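Local coordinates for protein probable M18-family aminopeptidase 1 (Thermotoga maritima, PDB 2GLF) that probably acts as a metal-dependent aminopeptidase of the M18 family, removing residues from the N-termini of peptides, at residues A[299-304]-A[310-315]. Residues are numbered along the deposited sequence; the frame is centred on the assembly and turned at random.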
loop_
_atom_site.group_PDB
_atom_site.type_symbol
_atom_site.label_atom_id
_atom_site.label_comp_id
_atom_site.label_asym_id
_atom_site.label_seq_id
_atom_site.Cartn_x
_atom_site.Cartn_y
_atom_site.Cartn_z
ATOM N N GLN A 299 -7.277 -52.957 33.931
ATOM C CA GLN A 299 -6.805 -53.480 35.205
ATOM C C GLN A 299 -8.006 -53.844 36.067
ATOM O O GLN A 299 -8.051 -54.914 36.670
ATOM C CB GLN A 299 -5.951 -52.438 35.924
ATOM C CG GLN A 299 -5.337 -52.936 37.218
ATOM C CD GLN A 299 -4.470 -54.168 37.018
ATOM O OE1 GLN A 299 -3.530 -54.160 36.220
ATOM N NE2 GLN A 299 -4.784 -55.236 37.746
ATOM N N ILE A 300 -8.981 -52.945 36.108
ATOM C CA ILE A 300 -10.187 -53.158 36.890
ATOM C C ILE A 300 -10.996 -54.325 36.324
ATOM O O ILE A 300 -11.581 -55.107 37.079
ATOM C CB ILE A 300 -11.057 -51.870 36.916
ATOM C CG1 ILE A 300 -10.329 -50.784 37.718
ATOM C CG2 ILE A 300 -12.448 -52.165 37.508
ATOM C CD1 ILE A 300 -11.041 -49.451 37.732
ATOM N N LEU A 301 -11.022 -54.444 34.999
ATOM C CA LEU A 301 -11.757 -55.525 34.352
ATOM C C LEU A 301 -11.167 -56.898 34.678
ATOM O O LEU A 301 -11.907 -57.841 34.982
ATOM C CB LEU A 301 -11.789 -55.317 32.835
ATOM C CG LEU A 301 -12.784 -54.266 32.336
ATOM C CD1 LEU A 301 -12.670 -54.127 30.825
ATOM C CD2 LEU A 301 -14.198 -54.674 32.727
ATOM N N LYS A 302 -9.840 -57.010 34.613
ATOM C CA LYS A 302 -9.170 -58.273 34.912
ATOM C C LYS A 302 -9.486 -58.654 36.342
ATOM O O LYS A 302 -9.746 -59.821 36.641
ATOM C CB LYS A 302 -7.659 -58.139 34.748
ATOM C CG LYS A 302 -7.235 -57.816 33.337
ATOM C CD LYS A 302 -7.680 -58.891 32.355
ATOM C CE LYS A 302 -6.951 -60.199 32.598
ATOM N NZ LYS A 302 -7.328 -61.221 31.587
HETATM N N MSE A 303 -9.469 -57.656 37.220
HETATM C CA MSE A 303 -9.760 -57.875 38.627
HETATM C C MSE A 303 -11.177 -58.404 38.828
HETATM O O MSE A 303 -11.463 -59.060 39.824
HETATM C CB MSE A 303 -9.561 -56.583 39.409
HETATM C CG MSE A 303 -8.133 -56.083 39.364
HETATM SE SE MSE A 303 -7.862 -54.526 40.465
HETATM C CE MSE A 303 -6.988 -55.347 41.996
ATOM N N GLN A 304 -12.060 -58.115 37.879
ATOM C CA GLN A 304 -13.431 -58.593 37.954
ATOM C C GLN A 304 -13.556 -59.879 37.147
ATOM O O GLN A 304 -14.658 -60.341 36.854
ATOM C CB GLN A 304 -14.392 -57.538 37.422
ATOM C CG GLN A 304 -14.517 -56.341 38.337
ATOM C CD GLN A 304 -15.602 -55.372 37.906
ATOM O OE1 GLN A 304 -15.867 -54.380 38.590
ATOM N NE2 GLN A 304 -16.236 -55.652 36.771
ATOM N N GLU A 310 -10.097 -56.718 25.888
ATOM C CA GLU A 310 -10.339 -55.742 24.837
ATOM C C GLU A 310 -11.774 -55.873 24.327
ATOM O O GLU A 310 -12.386 -54.892 23.917
ATOM C CB GLU A 310 -9.351 -55.946 23.688
ATOM C CG GLU A 310 -9.184 -54.731 22.794
ATOM C CD GLU A 310 -8.852 -53.471 23.578
ATOM O OE1 GLU A 310 -8.022 -53.549 24.509
ATOM O OE2 GLU A 310 -9.416 -52.402 23.264
ATOM N N PHE A 311 -12.311 -57.091 24.373
ATOM C CA PHE A 311 -13.675 -57.357 23.923
ATOM C C PHE A 311 -14.704 -56.943 24.971
ATOM O O PHE A 311 -15.813 -56.515 24.636
ATOM C CB PHE A 311 -13.845 -58.842 23.609
ATOM C CG PHE A 311 -15.273 -59.248 23.370
ATOM C CD1 PHE A 311 -15.990 -58.722 22.302
ATOM C CD2 PHE A 311 -15.902 -60.152 24.219
ATOM C CE1 PHE A 311 -17.315 -59.092 22.084
ATOM C CE2 PHE A 311 -17.223 -60.526 24.009
ATOM C CZ PHE A 311 -17.931 -59.996 22.941
ATOM N N VAL A 312 -14.337 -57.095 26.240
ATOM C CA VAL A 312 -15.215 -56.721 27.342
ATOM C C VAL A 312 -15.242 -55.199 27.455
ATOM O O VAL A 312 -16.256 -54.607 27.829
ATOM C CB VAL A 312 -14.716 -57.304 28.668
ATOM C CG1 VAL A 312 -15.738 -57.039 29.762
ATOM C CG2 VAL A 312 -14.449 -58.796 28.509
ATOM N N LEU A 313 -14.113 -54.575 27.129
ATOM C CA LEU A 313 -13.992 -53.125 27.159
ATOM C C LEU A 313 -15.014 -52.512 26.217
ATOM O O LEU A 313 -15.594 -51.467 26.516
ATOM C CB LEU A 313 -12.604 -52.696 26.705
ATOM C CG LEU A 313 -11.689 -52.083 27.757
ATOM C CD1 LEU A 313 -10.439 -51.585 27.061
ATOM C CD2 LEU A 313 -12.402 -50.941 28.480
ATOM N N ASP A 314 -15.215 -53.163 25.071
ATOM C CA ASP A 314 -16.172 -52.684 24.088
ATOM C C ASP A 314 -17.473 -52.319 24.782
ATOM O O ASP A 314 -17.935 -51.184 24.679
ATOM C CB ASP A 314 -16.450 -53.750 23.031
ATOM C CG ASP A 314 -15.319 -53.900 22.041
ATOM O OD1 ASP A 314 -14.688 -52.873 21.715
ATOM O OD2 ASP A 314 -15.077 -55.038 21.575
ATOM N N GLU A 315 -18.056 -53.284 25.494
ATOM C CA GLU A 315 -19.313 -53.050 26.197
ATOM C C GLU A 315 -19.096 -51.977 27.248
ATOM O O GLU A 315 -19.882 -51.035 27.348
ATOM C CB GLU A 315 -19.819 -54.328 26.871
ATOM C CG GLU A 315 -21.194 -54.166 27.515
ATOM C CD GLU A 315 -21.639 -55.391 28.302
ATOM O OE1 GLU A 315 -22.783 -55.396 28.811
ATOM O OE2 GLU A 315 -20.845 -56.350 28.417
#
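Asp314 OD1, next in sequence to the Leu313 that packs on Leu301, is held by two arginines of a neighbouring subunit, Arg298 through NH2 and Arg291 through NE. These intersubunit salt bridges tie helix 310-318 to that subunit within the twelve-chain assembly. Helices 292-303 and 310-318 are two successive helices joined by a short loop, and lie in the connection between parallel strands 270-275 and 321-329 of the large mixed sheet. Between the two segments the contact itself is small and wholly apolar, burying 123 Å². Leu301 points at helix 310-318 and splits its two methyls between two neighbours. CD1 goes to Leu313, 3.8 Å from CG and also near CD2. CD2 goes to Val312, 4.1 Å from CG1. The Leu301 and Val312 side chains run past each other in opposite directions. Val312 presents CG1 because this methyl is trans to the backbone N, chi1 -173°. Leu313 also leans on Leu297 and Arg298 of the same chain, four and three residues before Leu301. The two backbones stay apart, with the CA atoms of Leu301 and Leu313 at 7.9 Å. Gln304 N donates to Leu301 O at 2.9 Å and, weakly, to Ile300 O.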